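PDB 6SYY: periplasmic cell division protein (SufI) from Aquifex aeolicus, which binds copper at a mononuclear site and in a three-copper cluster and, as a multicopper oxidase, probably couples substrate oxidation to dioxygen reduction. Local coordinates for residues 503-508 with 521-526; 431-436 with 493-498; 396-401 with 439-444. One frame throughout, in Å; residues are numbered along the deposited sequence.

All three interactions lie in the C-terminal copper-oxidase region, and each has its own place there. Interaction 1 is buried, an antiparallel strand pair with nine of its ten touching residues enclosed and His-508 on a copper ion. Interaction 3 pairs strands in the parallel sense in another sheet: its Ile-398 and Tyr-443 face is buried, its Arg-397 and Glu-442 face more open. Interaction 2, partly buried, joins segments from both sheets through an asparagine amide and a few backbone atoms. The three meet physically: His-497 NE2 of interaction 2 is hydrogen-bonded with Asn-526 O of interaction 1, the backbones of Val-493 and Val-439 are hydrogen-bonded, and Leu-507 packs on Tyr-443.

Interaction 1 (503-508 with 521-526); sequences QIYLLH and VNYRVN. With CU (copper (II) ion), chain C.
Tyr-523 has its CG between the backbone N and the carbonyl carbon (chi1 74°), whereas Tyr-505 turns CG beside its own N (chi1 -71°). The first torsion folds the Tyr-523 ring across the neighbouring strand, where CE2 comes 3.4 Å from Tyr-505 CB. The same CE2 edge faces the carbonyl of Leu-506, whose O lies in the ring plane, 3.6 Å from CE2. The two rings meet obliquely, planes 50° apart, neither stacked nor edge-to-face. Their hydroxyls are hydrogen-bonded outside the pair, Tyr-505 OH with Ala-124 O and Tyr-523 OH with His-456 O.

Backbone bonds fix this antiparallel register: Tyr-505 N donates to Tyr-523 O at 2.9 Å and Tyr-523 N returns to Tyr-505 O at 2.8 Å, with like pairs at Gln-503/Val-525 and Leu-507/Val-521. On the other face, Leu-506 lies alongside Asn-522, CD2 only 3.2 Å from OD1, a tight fit. The Asn-522 amide is satisfied by His-131 and Tyr-133. At the strand's far end His-508 NE2 binds copper at 2.2 Å, together with His-161 and His-456; the pair thus carries a ligand into the three-copper cluster, as expected of a histidine-bearing strand in a cupredoxin-like domain of multicopper oxidases.

Strand 503-509 runs between 520-525 and 451-455, the latter sending Met-453 and Ile-455 against Leu-507. Strand 520-525 is bordered on its other side by the short strand 432-433.

Interaction 2 (431-436 with 493-498); sequences FEQNNG and VDMSHP
Asn-435 lays its side-chain amide flat on the imidazole of His-497, the two planes only 4° apart and ND2 3.4 Å above the ring centre. This is the tight part of the contact. Chi1 of -169° swings Asn-435 CG to the far side from its backbone N and out to the other segment, where the amide also grips the backbone of the residue it stacks on: OD1 accepts from His-497 N at 2.8 Å, and ND2 donates to His-497 O at 2.8 Å, in the carbonyl plane. Two bonds plus the stack leave the amide little freedom to rotate. The ring is fixed as well, since its ND1 pairs with Tyr-499 N and its NE2 with Asn-526 O. Next to it, Gly-436 N donates to Met-495 O at 2.7 Å, approaching from 41° above the carbonyl plane. Gly-436 has backbone angles that would press a CB against the preceding carbonyl, which accounts for glycine there. Met-495 itself is the centre of an inverse gamma turn. Its extended side chain belongs to the enclosed part too, SD 3.8 Å from Gln-433 CG and CE 4.3 Å from Phe-431 CE2 at the edge of that ring, backed by Tyr-523 and Val-525.

Toward solvent the fit slackens. Ser-496 is exposed, its OG 4.1 Å from Asn-435 OD1, and Asp-494 is partly exposed at this margin.

Both segments are links between sheets: 431-436 leads from strand 432-433 to 437-445, and 493-498 leaves strand 488-495 for 503-509. Two such sheet-to-sheet connections, meeting at the end of the sandwich, are consistent with the cupredoxin-type fold of multicopper oxidase domains.

Interaction 3 (396-401 with 439-444); sequences QRITLG and VIIEYV
Ile-398 and Tyr-443 lie side by side at the apolar centre, with Ile-398 CG2 3.6 Å from Tyr-443 CD1 at the ring edge. Chi1 of -59° sends CG1 of Ile-398 the other way, beside its backbone N, where it meets Ile-441 CG2 at 3.8 Å. That same Ile-441 methyl sits over one face of the Tyr-443 ring, near its rim, so the ring is held by aliphatic groups both at an edge and on a face. Were Tyr-443 cut back to alanine, Ile-398 CG2 and the Ile-441 methyl would probably lose the ring they pack on, and a gap is likely to open beside Leu-507, which touches the tyrosine hydroxyl.

Around this centre runs the backbone pairing of two parallel strands, 20° apart. Ile-398 straddles Tyr-443 in the usual parallel way: its N donates to Glu-442 O at 2.8 Å, and its O accepts from Val-444 N at 2.9 Å. Gln-396 and Leu-400 extend the pattern, Leu-400 N reaching Val-444 O at 2.7 Å.

The opposite face is mixed and more open: Arg-397, Thr-399 and Glu-442 share it with Val-444. Val-444 CG2 rests 4.1 Å from the Arg-397 CG methylene. Arg-397 NH1 and Glu-442 OE2 remain 5.6 Å apart, too far for a salt bridge, though their opposite charges may attract weakly.

Strand 394-402 is flanked by 407-409, and 437-445 by the antiparallel strand 488-495, in a sheet that packs on the copper-bearing one, consistent with a cupredoxin-type sandwich. From strand 451-455 Met-453 and Ile-455 touch Tyr-443, while Leu-400 packs against the copper ligand His-451.

Interaction 1 (503-508 with 521-526)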
loop_
_atom_site.group_PDB
_atom_site.type_symbol
_atom_site.label_atom_id
_atom_site.label_comp_id
_atom_site.label_asym_id
_atom_site.label_seq_id
_atom_site.Cartn_x
_atom_site.Cartn_y
_atom_site.Cartn_z
ATOM N N GLN A 503 13.829 -17.228 -7.691
ATOM C CA GLN A 503 12.654 -16.566 -7.141
ATOM C C GLN A 503 11.651 -16.272 -8.245
ATOM O O GLN A 503 12.029 -15.870 -9.349
ATOM C CB GLN A 503 13.041 -15.263 -6.431
ATOM C CG GLN A 503 14.001 -15.458 -5.278
ATOM C CD GLN A 503 13.392 -16.278 -4.164
ATOM O OE1 GLN A 503 12.269 -16.018 -3.731
ATOM N NE2 GLN A 503 14.124 -17.286 -3.701
ATOM N N ILE A 504 10.374 -16.465 -7.937
ATOM C CA ILE A 504 9.280 -16.146 -8.846
ATOM C C ILE A 504 8.498 -15.001 -8.224
ATOM O O ILE A 504 7.828 -15.176 -7.199
ATOM C CB ILE A 504 8.375 -17.355 -9.107
ATOM C CG1 ILE A 504 9.198 -18.510 -9.677
ATOM C CG2 ILE A 504 7.249 -16.967 -10.046
ATOM C CD1 ILE A 504 9.993 -18.140 -10.920
ATOM N N TYR A 505 8.578 -13.830 -8.842
ATOM C CA TYR A 505 7.951 -12.634 -8.310
ATOM C C TYR A 505 6.919 -12.111 -9.298
ATOM O O TYR A 505 7.048 -12.291 -10.510
ATOM C CB TYR A 505 8.996 -11.562 -8.005
ATOM C CG TYR A 505 9.863 -11.887 -6.810
ATOM C CD1 TYR A 505 9.298 -12.351 -5.625
ATOM C CD2 TYR A 505 11.244 -11.733 -6.864
ATOM C CE1 TYR A 505 10.082 -12.647 -4.526
ATOM C CE2 TYR A 505 12.037 -12.029 -5.770
ATOM C CZ TYR A 505 11.452 -12.486 -4.606
ATOM O OH TYR A 505 12.236 -12.782 -3.512
ATOM N N LEU A 506 5.883 -11.475 -8.765
ATOM C CA LEU A 506 4.825 -10.912 -9.586
ATOM C C LEU A 506 5.187 -9.513 -10.061
ATOM O O LEU A 506 5.949 -8.787 -9.414
ATOM C CB LEU A 506 3.512 -10.856 -8.811
ATOM C CG LEU A 506 2.863 -12.197 -8.494
ATOM C CD1 LEU A 506 1.624 -11.967 -7.664
ATOM C CD2 LEU A 506 2.523 -12.922 -9.782
ATOM N N LEU A 507 4.641 -9.150 -11.218
ATOM C CA LEU A 507 4.599 -7.771 -11.694
ATOM C C LEU A 507 3.179 -7.532 -12.180
ATOM O O LEU A 507 2.694 -8.260 -13.052
ATOM C CB LEU A 507 5.621 -7.524 -12.808
ATOM C CG LEU A 507 5.747 -6.129 -13.432
ATOM C CD1 LEU A 507 7.139 -5.942 -14.012
ATOM C CD2 LEU A 507 4.714 -5.902 -14.523
ATOM N N HIS A 508 2.508 -6.534 -11.609
ATOM C CA HIS A 508 1.086 -6.375 -11.870
ATOM C C HIS A 508 0.656 -4.952 -11.550
ATOM O O HIS A 508 1.312 -4.234 -10.792
ATOM C CB HIS A 508 0.253 -7.378 -11.056
ATOM C CG HIS A 508 0.292 -7.147 -9.575
ATOM N ND1 HIS A 508 -0.703 -6.470 -8.902
ATOM C CD2 HIS A 508 1.202 -7.505 -8.639
ATOM C CE1 HIS A 508 -0.405 -6.418 -7.615
ATOM N NE2 HIS A 508 0.747 -7.039 -7.429
ATOM N N VAL A 521 1.832 -10.645 -14.329
ATOM C CA VAL A 521 2.753 -11.628 -14.892
ATOM C C VAL A 521 3.761 -12.027 -13.821
ATOM O O VAL A 521 3.887 -11.379 -12.781
ATOM C CB VAL A 521 3.504 -11.106 -16.139
ATOM C CG1 VAL A 521 2.551 -10.863 -17.293
ATOM C CG2 VAL A 521 4.284 -9.844 -15.800
ATOM N N ASN A 522 4.484 -13.109 -14.093
ATOM C CA ASN A 522 5.645 -13.483 -13.300
ATOM C C ASN A 522 6.906 -12.935 -13.951
ATOM O O ASN A 522 6.977 -12.762 -15.170
ATOM C CB ASN A 522 5.788 -15.005 -13.178
ATOM C CG ASN A 522 4.611 -15.671 -12.490
ATOM O OD1 ASN A 522 4.064 -15.161 -11.515
ATOM N ND2 ASN A 522 4.226 -16.836 -12.995
ATOM N N TYR A 523 7.912 -12.670 -13.125
ATOM C CA TYR A 523 9.284 -12.584 -13.593
ATOM C C TYR A 523 10.143 -13.411 -12.647
ATOM O O TYR A 523 9.711 -13.787 -11.554
ATOM C CB TYR A 523 9.787 -11.129 -13.707
ATOM C CG TYR A 523 10.082 -10.439 -12.397
ATOM C CD1 TYR A 523 11.380 -10.359 -11.911
ATOM C CD2 TYR A 523 9.067 -9.854 -11.651
ATOM C CE1 TYR A 523 11.661 -9.724 -10.712
ATOM C CE2 TYR A 523 9.337 -9.212 -10.451
ATOM C CZ TYR A 523 10.638 -9.152 -9.986
ATOM O OH TYR A 523 10.925 -8.516 -8.798
ATOM N N ARG A 524 11.356 -13.721 -13.090
ATOM C CA ARG A 524 12.213 -14.667 -12.390
ATOM C C ARG A 524 13.559 -14.029 -12.089
ATOM O O ARG A 524 14.117 -13.316 -12.927
ATOM C CB ARG A 524 12.409 -15.940 -13.220
ATOM C CG ARG A 524 13.195 -17.039 -12.533
ATOM C CD ARG A 524 13.424 -18.198 -13.501
ATOM N NE ARG A 524 14.444 -19.130 -13.030
ATOM C CZ ARG A 524 14.213 -20.405 -12.733
ATOM N NH1 ARG A 524 12.992 -20.907 -12.866
ATOM N NH2 ARG A 524 15.205 -21.177 -12.311
ATOM N N VAL A 525 14.072 -14.283 -10.888
ATOM C CA VAL A 525 15.439 -13.926 -10.519
ATOM C C VAL A 525 16.125 -15.194 -10.034
ATOM O O VAL A 525 15.652 -15.832 -9.087
ATOM C CB VAL A 525 15.499 -12.839 -9.434
ATOM C CG1 VAL A 525 16.946 -12.411 -9.208
ATOM C CG2 VAL A 525 14.624 -11.651 -9.810
ATOM N N ASN A 526 17.239 -15.553 -10.670
ATOM C CA ASN A 526 17.905 -16.807 -10.353
ATOM C C ASN A 526 18.641 -16.703 -9.019
ATOM O O ASN A 526 18.717 -15.639 -8.395
ATOM C CB ASN A 526 18.856 -17.200 -11.481
ATOM C CG ASN A 526 18.122 -17.493 -12.776
ATOM O OD1 ASN A 526 17.098 -18.178 -12.779
ATOM N ND2 ASN A 526 18.627 -16.956 -13.880
HETATM CU CU CU C . 0.813 -8.136 -5.500
#

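Interaction 2 (431-436 with 493-498)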
loop_
_atom_site.group_PDB
_atom_site.type_symbol
_atom_site.label_atom_id
_atom_site.label_comp_id
_atom_site.label_asym_id
_atom_site.label_seq_id
_atom_site.Cartn_x
_atom_site.Cartn_y
_atom_site.Cartn_z
ATOM N N PHE A 431 10.128 -12.185 -18.059
ATOM C CA PHE A 431 11.554 -12.021 -18.271
ATOM C C PHE A 431 12.277 -12.635 -17.084
ATOM O O PHE A 431 11.686 -12.879 -16.028
ATOM C CB PHE A 431 11.945 -10.545 -18.449
ATOM C CG PHE A 431 11.677 -9.695 -17.241
ATOM C CD1 PHE A 431 10.449 -9.080 -17.070
ATOM C CD2 PHE A 431 12.653 -9.509 -16.276
ATOM C CE1 PHE A 431 10.195 -8.303 -15.959
ATOM C CE2 PHE A 431 12.405 -8.734 -15.160
ATOM C CZ PHE A 431 11.175 -8.129 -15.003
ATOM N N GLU A 432 13.569 -12.878 -17.270
ATOM C CA GLU A 432 14.395 -13.541 -16.275
ATOM C C GLU A 432 15.674 -12.743 -16.076
ATOM O O GLU A 432 16.233 -12.205 -17.036
ATOM C CB GLU A 432 14.716 -14.975 -16.711
ATOM C CG GLU A 432 15.565 -15.768 -15.742
ATOM C CD GLU A 432 15.736 -17.207 -16.185
ATOM O OE1 GLU A 432 14.960 -17.652 -17.057
ATOM O OE2 GLU A 432 16.643 -17.889 -15.670
ATOM N N GLN A 433 16.127 -12.660 -14.826
ATOM C CA GLN A 433 17.351 -11.954 -14.480
ATOM C C GLN A 433 18.213 -12.834 -13.583
ATOM O O GLN A 433 17.725 -13.759 -12.927
ATOM C CB GLN A 433 17.057 -10.618 -13.773
ATOM C CG GLN A 433 16.155 -9.676 -14.553
ATOM C CD GLN A 433 16.800 -9.167 -15.829
ATOM O OE1 GLN A 433 18.017 -9.248 -16.002
ATOM N NE2 GLN A 433 15.982 -8.640 -16.732
ATOM N N ASN A 434 19.507 -12.544 -13.569
ATOM C CA ASN A 434 20.415 -13.185 -12.636
ATOM C C ASN A 434 20.445 -12.407 -11.329
ATOM O O ASN A 434 20.240 -11.191 -11.307
ATOM C CB ASN A 434 21.823 -13.275 -13.219
ATOM C CG ASN A 434 21.941 -14.337 -14.280
ATOM O OD1 ASN A 434 21.319 -15.393 -14.182
ATOM N ND2 ASN A 434 22.739 -14.065 -15.307
ATOM N N ASN A 435 20.692 -13.125 -10.236
ATOM C CA ASN A 435 20.780 -12.489 -8.928
ATOM C C ASN A 435 21.871 -11.425 -8.936
ATOM O O ASN A 435 23.008 -11.683 -9.342
ATOM C CB ASN A 435 21.059 -13.538 -7.853
ATOM C CG ASN A 435 20.908 -12.989 -6.447
ATOM O OD1 ASN A 435 20.509 -11.840 -6.256
ATOM N ND2 ASN A 435 21.217 -13.814 -5.453
ATOM N N GLY A 436 21.515 -10.218 -8.504
ATOM C CA GLY A 436 22.429 -9.099 -8.521
ATOM C C GLY A 436 22.334 -8.208 -9.741
ATOM O O GLY A 436 22.995 -7.163 -9.774
ATOM N N VAL A 493 15.887 -1.131 -10.586
ATOM C CA VAL A 493 15.730 -2.220 -9.626
ATOM C C VAL A 493 17.068 -2.929 -9.473
ATOM O O VAL A 493 17.634 -3.417 -10.460
ATOM C CB VAL A 493 14.646 -3.222 -10.056
ATOM C CG1 VAL A 493 14.127 -3.993 -8.845
ATOM C CG2 VAL A 493 13.514 -2.515 -10.784
ATOM N N ASP A 494 17.571 -2.986 -8.242
ATOM C CA ASP A 494 18.722 -3.825 -7.913
ATOM C C ASP A 494 18.172 -5.165 -7.448
ATOM O O ASP A 494 17.711 -5.303 -6.311
ATOM C CB ASP A 494 19.595 -3.171 -6.849
ATOM C CG ASP A 494 20.804 -4.022 -6.473
ATOM O OD1 ASP A 494 20.990 -5.112 -7.061
ATOM O OD2 ASP A 494 21.574 -3.599 -5.586
ATOM N N MET A 495 18.224 -6.161 -8.328
ATOM C CA MET A 495 17.608 -7.458 -8.056
ATOM C C MET A 495 18.610 -8.404 -7.391
ATOM O O MET A 495 18.995 -9.445 -7.925
ATOM C CB MET A 495 17.037 -8.045 -9.342
ATOM C CG MET A 495 15.912 -7.204 -9.937
ATOM S SD MET A 495 15.043 -8.007 -11.301
ATOM C CE MET A 495 13.709 -6.841 -11.569
ATOM N N SER A 496 19.025 -8.013 -6.189
ATOM C CA SER A 496 19.940 -8.791 -5.366
ATOM C C SER A 496 19.170 -9.387 -4.191
ATOM O O SER A 496 18.494 -8.660 -3.455
ATOM C CB SER A 496 21.095 -7.913 -4.876
ATOM O OG SER A 496 22.126 -8.687 -4.289
ATOM N N HIS A 497 19.260 -10.706 -4.023
ATOM C CA HIS A 497 18.538 -11.399 -2.964
ATOM C C HIS A 497 19.453 -12.405 -2.281
ATOM O O HIS A 497 20.346 -12.976 -2.920
ATOM C CB HIS A 497 17.286 -12.116 -3.499
ATOM C CG HIS A 497 17.584 -13.278 -4.398
ATOM N ND1 HIS A 497 17.935 -14.522 -3.919
ATOM C CD2 HIS A 497 17.575 -13.385 -5.748
ATOM C CE1 HIS A 497 18.132 -15.344 -4.933
ATOM N NE2 HIS A 497 17.920 -14.680 -6.054
ATOM N N PRO A 498 19.247 -12.648 -0.982
ATOM C CA PRO A 498 20.170 -13.510 -0.231
ATOM C C PRO A 498 19.752 -14.970 -0.146
ATOM O O PRO A 498 20.178 -15.677 0.774
ATOM C CB PRO A 498 20.160 -12.869 1.158
ATOM C CG PRO A 498 18.749 -12.380 1.293
ATOM C CD PRO A 498 18.325 -11.923 -0.088
#

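Interaction 3 (396-401 with 439-444)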
loop_
_atom_site.group_PDB
_atom_site.type_symbol
_atom_site.label_atom_id
_atom_site.label_comp_id
_atom_site.label_asym_id
_atom_site.label_seq_id
_atom_site.Cartn_x
_atom_site.Cartn_y
_atom_site.Cartn_z
ATOM N N GLN A 396 14.452 -3.348 -19.444
ATOM C CA GLN A 396 13.294 -4.203 -19.669
ATOM C C GLN A 396 12.110 -3.280 -19.921
ATOM O O GLN A 396 11.659 -2.585 -19.004
ATOM C CB GLN A 396 13.051 -5.116 -18.467
ATOM C CG GLN A 396 12.431 -6.451 -18.812
ATOM C CD GLN A 396 13.305 -7.272 -19.734
ATOM O OE1 GLN A 396 14.324 -7.825 -19.316
ATOM N NE2 GLN A 396 12.913 -7.355 -21.001
ATOM N N ARG A 397 11.622 -3.246 -21.158
ATOM C CA ARG A 397 10.506 -2.376 -21.509
ATOM C C ARG A 397 9.192 -3.113 -21.289
ATOM O O ARG A 397 8.956 -4.173 -21.880
ATOM C CB ARG A 397 10.599 -1.887 -22.952
ATOM C CG ARG A 397 9.385 -1.072 -23.366
ATOM C CD ARG A 397 9.627 -0.362 -24.669
ATOM N NE ARG A 397 10.020 -1.291 -25.720
ATOM C CZ ARG A 397 10.568 -0.917 -26.869
ATOM N NH1 ARG A 397 10.791 0.369 -27.102
ATOM N NH2 ARG A 397 10.898 -1.825 -27.779
ATOM N N ILE A 398 8.342 -2.537 -20.447
ATOM C CA ILE A 398 7.059 -3.111 -20.067
ATOM C C ILE A 398 5.979 -2.214 -20.652
ATOM O O ILE A 398 5.734 -1.111 -20.148
ATOM C CB ILE A 398 6.923 -3.227 -18.542
ATOM C CG1 ILE A 398 8.038 -4.104 -17.976
ATOM C CG2 ILE A 398 5.557 -3.770 -18.165
ATOM C CD1 ILE A 398 8.095 -5.480 -18.584
ATOM N N THR A 399 5.333 -2.669 -21.718
ATOM C CA THR A 399 4.321 -1.877 -22.401
ATOM C C THR A 399 2.940 -2.268 -21.894
ATOM O O THR A 399 2.552 -3.441 -21.963
ATOM C CB THR A 399 4.403 -2.061 -23.912
ATOM O OG1 THR A 399 5.681 -1.608 -24.374
ATOM C CG2 THR A 399 3.306 -1.261 -24.587
ATOM N N LEU A 400 2.206 -1.281 -21.386
ATOM C CA LEU A 400 0.834 -1.471 -20.933
ATOM C C LEU A 400 -0.096 -1.167 -22.100
ATOM O O LEU A 400 -0.248 -0.008 -22.497
ATOM C CB LEU A 400 0.520 -0.569 -19.742
ATOM C CG LEU A 400 1.576 -0.433 -18.646
ATOM C CD1 LEU A 400 1.063 0.459 -17.522
ATOM C CD2 LEU A 400 1.988 -1.795 -18.117
ATOM N N GLY A 401 -0.715 -2.207 -22.656
ATOM C CA GLY A 401 -1.687 -2.052 -23.711
ATOM C C GLY A 401 -3.059 -2.515 -23.258
ATOM O O GLY A 401 -3.270 -2.885 -22.101
ATOM N N VAL A 439 18.485 -3.660 -13.215
ATOM C CA VAL A 439 17.571 -3.583 -14.347
ATOM C C VAL A 439 16.865 -2.238 -14.306
ATOM O O VAL A 439 16.393 -1.809 -13.247
ATOM C CB VAL A 439 16.541 -4.729 -14.331
ATOM C CG1 VAL A 439 15.646 -4.656 -15.560
ATOM C CG2 VAL A 439 17.244 -6.074 -14.255
ATOM N N ILE A 440 16.807 -1.570 -15.451
ATOM C CA ILE A 440 15.941 -0.416 -15.640
ATOM C C ILE A 440 14.653 -0.914 -16.274
ATOM O O ILE A 440 14.664 -1.436 -17.394
ATOM C CB ILE A 440 16.604 0.660 -16.512
ATOM C CG1 ILE A 440 17.851 1.216 -15.820
ATOM C CG2 ILE A 440 15.613 1.775 -16.823
ATOM C CD1 ILE A 440 18.572 2.276 -16.630
ATOM N N ILE A 441 13.546 -0.779 -15.559
ATOM C CA ILE A 441 12.240 -1.130 -16.092
ATOM C C ILE A 441 11.601 0.132 -16.648
ATOM O O ILE A 441 11.623 1.189 -16.006
ATOM C CB ILE A 441 11.355 -1.790 -15.024
ATOM C CG1 ILE A 441 11.935 -3.150 -14.635
ATOM C CG2 ILE A 441 9.934 -1.952 -15.534
ATOM C CD1 ILE A 441 11.040 -3.946 -13.709
ATOM N N GLU A 442 11.043 0.021 -17.845
ATOM C CA GLU A 442 10.499 1.150 -18.588
ATOM C C GLU A 442 9.027 0.862 -18.849
ATOM O O GLU A 442 8.684 0.158 -19.806
ATOM C CB GLU A 442 11.273 1.357 -19.888
ATOM C CG GLU A 442 10.822 2.541 -20.705
ATOM C CD GLU A 442 11.702 2.754 -21.910
ATOM O OE1 GLU A 442 12.671 1.980 -22.068
ATOM O OE2 GLU A 442 11.426 3.689 -22.691
ATOM N N TYR A 443 8.162 1.387 -17.990
ATOM C CA TYR A 443 6.730 1.268 -18.202
ATOM C C TYR A 443 6.294 2.245 -19.283
ATOM O O TYR A 443 6.600 3.439 -19.210
ATOM C CB TYR A 443 5.968 1.542 -16.909
ATOM C CG TYR A 443 6.144 0.486 -15.843
ATOM C CD1 TYR A 443 5.719 -0.817 -16.055
ATOM C CD2 TYR A 443 6.709 0.799 -14.614
ATOM C CE1 TYR A 443 5.867 -1.787 -15.077
ATOM C CE2 TYR A 443 6.860 -0.160 -13.631
ATOM C CZ TYR A 443 6.436 -1.453 -13.869
ATOM O OH TYR A 443 6.583 -2.415 -12.897
ATOM N N VAL A 444 5.590 1.737 -20.291
ATOM C CA VAL A 444 5.055 2.551 -21.376
ATOM C C VAL A 444 3.553 2.315 -21.415
ATOM O O VAL A 444 3.098 1.253 -21.858
ATOM C CB VAL A 444 5.700 2.213 -22.726
ATOM C CG1 VAL A 444 5.175 3.142 -23.804
ATOM C CG2 VAL A 444 7.216 2.301 -22.634
#